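Local coordinates for iron-regulated outer membrane protein (Neisseria meningitidis, PDB 4B7O), which is a TonB-dependent transporter of the meningococcal outer membrane, probably serving the uptake of iron-bearing ligands such as siderophores across that membrane, at residues A[436-444]-A[510-521]; A[74-82]-A[698-708]. All coordinates share one frame; numbering follows the deposited sequence.

Interaction 1: residues A[436-444]-A[510-521]; sequences KLSNPTKTD and SPRLYDALQTHG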
# COMPACT_ATOMS: atom_id res chain seq x y z
N LYS A 436 25.46 7.21 22.50
CA LYS A 436 24.85 6.05 23.09
C LYS A 436 23.42 5.82 22.60
O LYS A 436 22.42 6.13 23.28
CB LYS A 436 24.90 6.13 24.61
CG LYS A 436 26.16 5.50 25.25
CD LYS A 436 27.51 5.95 24.65
CE LYS A 436 28.70 5.62 25.56
NZ LYS A 436 29.91 5.19 24.82
N LEU A 437 23.34 5.22 21.41
CA LEU A 437 22.10 5.00 20.67
C LEU A 437 21.11 4.07 21.34
O LEU A 437 21.51 3.09 21.91
CB LEU A 437 22.45 4.48 19.30
CG LEU A 437 22.75 5.58 18.30
CD1 LEU A 437 23.15 6.93 18.89
CD2 LEU A 437 23.76 5.07 17.31
N SER A 438 19.83 4.42 21.32
CA SER A 438 18.77 3.48 21.69
C SER A 438 17.73 3.32 20.54
O SER A 438 17.87 3.89 19.42
CB SER A 438 18.11 3.91 23.00
OG SER A 438 17.70 5.24 22.89
N ASN A 439 16.70 2.53 20.80
CA ASN A 439 15.68 2.25 19.82
C ASN A 439 14.77 3.44 19.55
O ASN A 439 14.05 3.89 20.45
CB ASN A 439 14.82 1.13 20.34
CG ASN A 439 15.50 -0.19 20.23
OD1 ASN A 439 16.63 -0.25 19.73
ND2 ASN A 439 14.82 -1.25 20.61
N PRO A 440 14.74 3.90 18.30
CA PRO A 440 13.89 5.01 17.89
C PRO A 440 12.46 4.61 18.01
O PRO A 440 12.14 3.43 17.82
CB PRO A 440 14.25 5.23 16.43
CG PRO A 440 15.52 4.45 16.22
CD PRO A 440 15.37 3.27 17.14
N THR A 441 11.62 5.56 18.43
CA THR A 441 10.19 5.31 18.52
C THR A 441 9.34 6.52 18.06
O THR A 441 9.84 7.63 17.88
CB THR A 441 9.77 4.94 19.94
OG1 THR A 441 9.83 6.12 20.73
CG2 THR A 441 10.66 3.89 20.55
N LYS A 442 8.04 6.30 17.91
CA LYS A 442 7.13 7.36 17.45
C LYS A 442 5.76 7.01 17.94
O LYS A 442 5.30 5.88 17.75
CB LYS A 442 7.11 7.49 15.94
CG LYS A 442 6.35 8.74 15.50
CD LYS A 442 6.53 9.01 14.02
CE LYS A 442 5.47 8.29 13.22
NZ LYS A 442 5.70 8.58 11.78
N THR A 443 5.15 7.94 18.67
CA THR A 443 3.76 7.78 19.09
C THR A 443 2.90 8.76 18.27
O THR A 443 3.27 9.91 18.11
CB THR A 443 3.62 8.13 20.58
OG1 THR A 443 4.47 7.27 21.33
CG2 THR A 443 2.20 7.98 21.06
N ASP A 444 1.79 8.28 17.71
CA ASP A 444 0.84 9.16 17.03
C ASP A 444 -0.47 9.01 17.75
O ASP A 444 -0.88 7.88 18.08
CB ASP A 444 0.67 8.85 15.56
CG ASP A 444 1.87 9.28 14.72
OD1 ASP A 444 2.20 10.48 14.69
OD2 ASP A 444 2.47 8.41 14.04
N SER A 510 2.99 12.78 10.56
CA SER A 510 4.25 12.88 11.33
C SER A 510 5.45 12.35 10.61
O SER A 510 5.34 11.43 9.81
CB SER A 510 4.12 12.06 12.62
OG SER A 510 3.68 10.73 12.36
N PRO A 511 6.63 12.92 10.88
CA PRO A 511 7.87 12.53 10.18
C PRO A 511 8.05 11.05 10.31
O PRO A 511 7.74 10.50 11.36
CB PRO A 511 8.96 13.20 11.00
CG PRO A 511 8.29 14.19 11.90
CD PRO A 511 6.82 14.12 11.71
N ARG A 512 8.51 10.38 9.26
CA ARG A 512 8.82 8.95 9.38
C ARG A 512 10.18 8.75 10.03
O ARG A 512 11.11 9.51 9.78
CB ARG A 512 8.81 8.25 8.04
CG ARG A 512 7.85 8.86 7.03
CD ARG A 512 6.37 8.90 7.43
NE ARG A 512 5.66 9.48 6.26
CZ ARG A 512 5.56 10.79 5.97
NH1 ARG A 512 6.02 11.75 6.79
NH2 ARG A 512 4.94 11.15 4.85
N LEU A 513 10.28 7.74 10.88
CA LEU A 513 11.60 7.31 11.40
C LEU A 513 12.48 6.88 10.23
O LEU A 513 12.00 6.39 9.23
CB LEU A 513 11.42 6.16 12.38
CG LEU A 513 10.42 6.41 13.52
CD1 LEU A 513 9.92 5.13 14.16
CD2 LEU A 513 10.98 7.34 14.60
N TYR A 514 13.77 7.11 10.36
CA TYR A 514 14.76 6.73 9.30
C TYR A 514 14.77 5.21 9.03
O TYR A 514 14.20 4.43 9.81
CB TYR A 514 16.15 7.23 9.75
CG TYR A 514 17.24 7.34 8.71
CD1 TYR A 514 17.19 8.30 7.68
CD2 TYR A 514 18.39 6.51 8.79
CE1 TYR A 514 18.23 8.41 6.74
CE2 TYR A 514 19.40 6.61 7.85
CZ TYR A 514 19.33 7.53 6.85
OH TYR A 514 20.40 7.57 5.96
N ASP A 515 15.37 4.79 7.93
CA ASP A 515 15.29 3.34 7.54
C ASP A 515 15.67 2.44 8.69
O ASP A 515 16.69 2.67 9.37
CB ASP A 515 16.24 3.05 6.38
CG ASP A 515 15.89 3.83 5.14
OD1 ASP A 515 14.92 4.64 5.26
OD2 ASP A 515 16.56 3.64 4.08
N ALA A 516 14.85 1.45 8.94
CA ALA A 516 15.05 0.54 10.07
C ALA A 516 16.42 -0.12 9.98
O ALA A 516 17.10 -0.27 11.00
CB ALA A 516 13.96 -0.56 10.12
N LEU A 517 16.80 -0.54 8.77
CA LEU A 517 18.01 -1.29 8.56
C LEU A 517 19.28 -0.45 8.77
O LEU A 517 20.38 -0.98 8.75
CB LEU A 517 18.02 -1.92 7.17
CG LEU A 517 19.20 -2.88 7.02
CD1 LEU A 517 19.28 -3.97 8.10
CD2 LEU A 517 19.16 -3.45 5.61
N GLN A 518 19.12 0.84 9.03
CA GLN A 518 20.30 1.68 9.20
C GLN A 518 20.27 2.28 10.55
O GLN A 518 21.15 3.05 10.89
CB GLN A 518 20.36 2.78 8.16
CG GLN A 518 20.50 2.28 6.76
CD GLN A 518 21.24 3.32 5.91
OE1 GLN A 518 22.48 3.45 5.95
NE2 GLN A 518 20.48 4.07 5.13
N THR A 519 19.29 1.89 11.35
CA THR A 519 19.16 2.43 12.69
C THR A 519 20.39 2.25 13.62
O THR A 519 20.63 3.08 14.51
CB THR A 519 17.91 1.85 13.33
OG1 THR A 519 16.78 2.19 12.50
CG2 THR A 519 17.73 2.43 14.70
N HIS A 520 21.17 1.18 13.40
CA HIS A 520 22.41 0.92 14.17
C HIS A 520 23.40 2.06 14.17
O HIS A 520 24.23 2.16 15.08
CB HIS A 520 23.09 -0.34 13.62
CG HIS A 520 23.20 -0.35 12.12
ND1 HIS A 520 24.05 0.46 11.46
CD2 HIS A 520 22.51 -1.05 11.17
CE1 HIS A 520 23.93 0.27 10.15
NE2 HIS A 520 22.99 -0.66 9.97
N GLY A 521 23.35 2.90 13.14
CA GLY A 521 24.10 4.14 13.12
C GLY A 521 25.53 4.05 12.64
O GLY A 521 26.28 5.01 12.72
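Lys442 and Asp444, two residues apart on the strand that opens at Thr441, meet the start of the 510-521 loop through Ser510, a small worked example of how buried charge is shared out. The Ser510 hydroxyl donates a hydrogen bond to Asp444: Ser510 OG lies 2.8 Å from Asp444 OD1, on the syn side and 18° out of the carboxylate plane. Its oxygen in turn accepts a weak bond from Lys442 NZ. A firmer bond runs from Lys442 NZ to Pro511 O, at 2.8 Å; the nitrogen stands above the carbonyl plane, 45° out of it, and so not on a lone pair. Lys442 leaves the backbone with CG anti to N (chi1 -170°), and a bend at chi3 brings NZ down onto these acceptors. Asp127 adds a salt bridge to the lysine, Asp444 OD2 stands at longer range, and Arg385 pairs with that same oxygen, so both charges are probably well compensated although buried.

Farther along, methyl and ring carbons take over. Leu513 sets CD2 3.5 Å from Thr441 O and flanks Lys442 CB with both methyls, while Pro440 CG packs against the Thr519 CG2 methyl at 3.4 Å. Leu437 CD2 rests against the carbonyl of His520. The start of a barrel strand and the loop before it thus pack on an inter-strand loop, with Asp127 of the plug joining in, in the plug-filled beta-barrel of a TonB-dependent receptor.

Interaction 2: residues A[74-82]-A[698-708]; sequences LQQKDESTA and KPLGKDTLNVN
Glu79 and Lys698 form the ionic centre of a plug-to-barrel contact, in which the turn Lys77 to Ser80 of the plug meets the barrel at strand 705-712 and the loop leading into it, in the plug-in-barrel fold of the TonB-dependent receptors. The salt bridge is short, 2.8 Å from Glu79 OE2 to Lys698 NZ, though weak as a hydrogen bond. Glu79 reaches it with a chain extended beyond CG, while the lysine turns at chi4 (-96°) to bring its ammonium round. Lys698 NZ also pairs with Asp703 OD1 at 3.3 Å, making a network of two acids about one base. Arg646 takes the other oxygen of Glu79, giving it a second basic partner, and the neighbouring Asp78 has an arginine of its own, Arg188.

Among the hydrogen bonds of the amides, Asn706 OD1 accepts from Lys698 NZ in its own carbonyl plane at 3.2 Å, which helps fix the position of the ammonium; Asn696 is a second donor to that oxygen. The amide nitrogen of Asn706 faces Asp78 CB, the two side chains crossing at about a right angle. Asn708 is the direct amide link: its ND2 donates to Asp78 O at 3.0 Å, with an N-H...O angle of 156°, while Asn696 binds its OD1.

Two waters extend the polar seam. The first donates to Gln75 O and accepts weakly from Lys698 NZ and Asn706 ND2. The second bridges the segments farther along, donating to Ser80 O and accepting from Asn708 ND2, each 2.8 Å from the water oxygen.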
# COMPACT_ATOMS: atom_id res chain seq x y z
N LEU A 74 -13.84 -11.18 -3.24
CA LEU A 74 -13.33 -12.53 -3.15
C LEU A 74 -13.88 -13.36 -4.28
O LEU A 74 -13.14 -14.09 -4.93
CB LEU A 74 -13.63 -13.18 -1.80
CG LEU A 74 -12.91 -14.53 -1.55
CD1 LEU A 74 -11.40 -14.42 -1.67
CD2 LEU A 74 -13.25 -15.12 -0.19
N GLN A 75 -15.16 -13.21 -4.55
CA GLN A 75 -15.72 -13.94 -5.65
C GLN A 75 -15.03 -13.51 -6.97
O GLN A 75 -14.86 -14.34 -7.85
CB GLN A 75 -17.25 -13.86 -5.66
CG GLN A 75 -17.86 -12.70 -6.45
CD GLN A 75 -17.99 -12.99 -7.94
OE1 GLN A 75 -18.30 -14.12 -8.35
NE2 GLN A 75 -17.75 -11.96 -8.76
N GLN A 76 -14.57 -12.27 -7.08
CA GLN A 76 -13.80 -11.86 -8.26
C GLN A 76 -12.39 -12.37 -8.32
O GLN A 76 -11.92 -12.76 -9.38
CB GLN A 76 -13.70 -10.36 -8.37
CG GLN A 76 -14.80 -9.77 -9.21
CD GLN A 76 -15.02 -8.31 -8.90
OE1 GLN A 76 -14.14 -7.63 -8.33
NE2 GLN A 76 -16.19 -7.82 -9.27
N LYS A 77 -11.71 -12.35 -7.19
CA LYS A 77 -10.39 -12.90 -7.08
C LYS A 77 -10.34 -14.42 -7.42
O LYS A 77 -9.43 -14.89 -8.06
CB LYS A 77 -9.92 -12.64 -5.67
CG LYS A 77 -8.44 -12.50 -5.52
CD LYS A 77 -8.16 -11.72 -4.26
CE LYS A 77 -9.03 -12.19 -3.09
NZ LYS A 77 -8.58 -13.52 -2.59
N ASP A 78 -11.39 -15.16 -7.07
CA ASP A 78 -11.44 -16.54 -7.38
C ASP A 78 -11.46 -16.77 -8.87
O ASP A 78 -11.15 -17.83 -9.33
CB ASP A 78 -12.70 -17.15 -6.74
CG ASP A 78 -12.52 -17.44 -5.25
OD1 ASP A 78 -11.39 -17.31 -4.77
OD2 ASP A 78 -13.50 -17.76 -4.55
N GLU A 79 -11.83 -15.77 -9.64
CA GLU A 79 -11.94 -15.93 -11.09
C GLU A 79 -10.70 -15.47 -11.76
O GLU A 79 -10.62 -15.47 -12.95
CB GLU A 79 -13.14 -15.12 -11.63
CG GLU A 79 -14.45 -15.60 -11.00
CD GLU A 79 -15.66 -14.91 -11.59
OE1 GLU A 79 -15.52 -14.37 -12.70
OE2 GLU A 79 -16.75 -14.91 -10.98
N SER A 80 -9.73 -15.02 -10.99
CA SER A 80 -8.53 -14.43 -11.56
C SER A 80 -7.31 -15.33 -11.33
O SER A 80 -7.28 -16.22 -10.47
CB SER A 80 -8.31 -13.07 -10.91
OG SER A 80 -7.00 -12.56 -11.07
N THR A 81 -6.27 -15.05 -12.06
CA THR A 81 -5.10 -15.87 -12.00
C THR A 81 -3.96 -15.18 -11.19
O THR A 81 -2.93 -15.77 -10.89
CB THR A 81 -4.77 -16.18 -13.42
OG1 THR A 81 -4.36 -17.54 -13.49
CG2 THR A 81 -3.81 -15.21 -13.99
N ALA A 82 -4.22 -13.94 -10.79
CA ALA A 82 -3.28 -13.08 -10.14
C ALA A 82 -2.90 -13.57 -8.72
O ALA A 82 -3.74 -14.13 -7.98
CB ALA A 82 -3.84 -11.68 -10.11
N LYS A 698 -16.31 -22.24 -14.71
CA LYS A 698 -16.91 -22.87 -13.54
C LYS A 698 -17.60 -24.15 -14.01
O LYS A 698 -18.70 -24.11 -14.53
CB LYS A 698 -18.00 -21.97 -12.95
CG LYS A 698 -17.66 -20.49 -12.93
CD LYS A 698 -18.38 -19.82 -11.79
CE LYS A 698 -18.42 -18.33 -11.94
NZ LYS A 698 -17.30 -17.67 -11.17
N PRO A 699 -16.94 -25.29 -13.83
CA PRO A 699 -17.50 -26.53 -14.36
C PRO A 699 -18.79 -26.91 -13.66
O PRO A 699 -19.64 -27.54 -14.28
CB PRO A 699 -16.40 -27.57 -14.07
CG PRO A 699 -15.16 -26.76 -14.10
CD PRO A 699 -15.55 -25.48 -13.38
N LEU A 700 -18.93 -26.52 -12.39
CA LEU A 700 -20.12 -26.87 -11.61
C LEU A 700 -21.22 -25.86 -11.82
O LEU A 700 -22.26 -25.97 -11.22
CB LEU A 700 -19.80 -27.04 -10.11
CG LEU A 700 -18.70 -28.10 -9.85
CD1 LEU A 700 -18.26 -28.30 -8.40
CD2 LEU A 700 -19.11 -29.44 -10.44
N GLY A 701 -20.98 -24.87 -12.66
CA GLY A 701 -21.92 -23.75 -12.74
C GLY A 701 -22.04 -22.82 -11.51
O GLY A 701 -22.75 -21.83 -11.54
N LYS A 702 -21.33 -23.12 -10.43
CA LYS A 702 -21.41 -22.27 -9.28
C LYS A 702 -20.02 -21.79 -8.82
O LYS A 702 -19.01 -22.11 -9.43
CB LYS A 702 -22.18 -22.99 -8.20
CG LYS A 702 -21.62 -24.36 -7.89
CD LYS A 702 -22.09 -24.87 -6.54
CE LYS A 702 -23.30 -25.76 -6.66
NZ LYS A 702 -24.52 -24.99 -6.30
N ASP A 703 -19.95 -20.98 -7.77
CA ASP A 703 -18.66 -20.38 -7.40
C ASP A 703 -17.80 -21.29 -6.57
O ASP A 703 -16.90 -20.83 -5.90
CB ASP A 703 -18.89 -19.07 -6.67
CG ASP A 703 -19.56 -18.01 -7.55
OD1 ASP A 703 -19.51 -18.10 -8.80
OD2 ASP A 703 -20.15 -17.07 -6.98
N THR A 704 -18.05 -22.59 -6.60
CA THR A 704 -17.28 -23.47 -5.73
C THR A 704 -16.10 -24.06 -6.47
O THR A 704 -15.18 -24.62 -5.84
CB THR A 704 -18.14 -24.61 -5.18
OG1 THR A 704 -19.04 -25.02 -6.20
CG2 THR A 704 -18.93 -24.13 -4.00
N LEU A 705 -16.12 -23.99 -7.78
CA LEU A 705 -15.01 -24.48 -8.52
C LEU A 705 -14.75 -23.51 -9.65
O LEU A 705 -15.60 -23.34 -10.54
CB LEU A 705 -15.28 -25.92 -9.01
CG LEU A 705 -14.30 -26.53 -10.02
CD1 LEU A 705 -12.91 -26.76 -9.42
CD2 LEU A 705 -14.89 -27.84 -10.54
N ASN A 706 -13.61 -22.83 -9.57
CA ASN A 706 -13.11 -22.05 -10.71
C ASN A 706 -11.88 -22.66 -11.37
O ASN A 706 -10.92 -23.10 -10.69
CB ASN A 706 -12.72 -20.66 -10.25
CG ASN A 706 -13.89 -19.88 -9.72
OD1 ASN A 706 -14.81 -19.55 -10.46
ND2 ASN A 706 -13.84 -19.54 -8.46
N VAL A 707 -11.86 -22.63 -12.70
CA VAL A 707 -10.68 -23.02 -13.44
C VAL A 707 -10.25 -21.82 -14.24
O VAL A 707 -10.97 -21.38 -15.11
CB VAL A 707 -11.00 -24.19 -14.36
CG1 VAL A 707 -9.72 -24.71 -15.02
CG2 VAL A 707 -11.67 -25.31 -13.55
N ASN A 708 -9.10 -21.26 -13.92
CA ASN A 708 -8.74 -20.04 -14.63
C ASN A 708 -7.52 -20.20 -15.44
O ASN A 708 -6.58 -20.91 -15.04
CB ASN A 708 -8.53 -18.89 -13.69
CG ASN A 708 -9.66 -18.74 -12.73
OD1 ASN A 708 -10.78 -18.50 -13.14
ND2 ASN A 708 -9.37 -18.87 -11.45
O HOH W 1 -16.18 -17.04 -8.34
O HOH W 2 -6.78 -19.00 -10.33

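How the interactions relate
Followed from the N terminus, the chain first lays down the plug, and residues 74-82 wait more than 600 residues for their partner, 698-708, among the last barrel strands in sequence. Interaction 2 therefore closes a very long loop that takes in most of the barrel strands. Interaction 1 is nested inside it: 436-444 and 510-521 are separated by just 65 residues, mostly strand. Interaction 2 ties plug to barrel; interaction 1 joins the start of a strand, with the loop before it, to another loop of the barrel. The centres of interaction 1 and interaction 2 are about 44 Å apart, on opposite sides of the chain's centre. The nearest atoms of interactions 1 and 2 are about 27 Å apart, so the barrel wall joins them rather than touch.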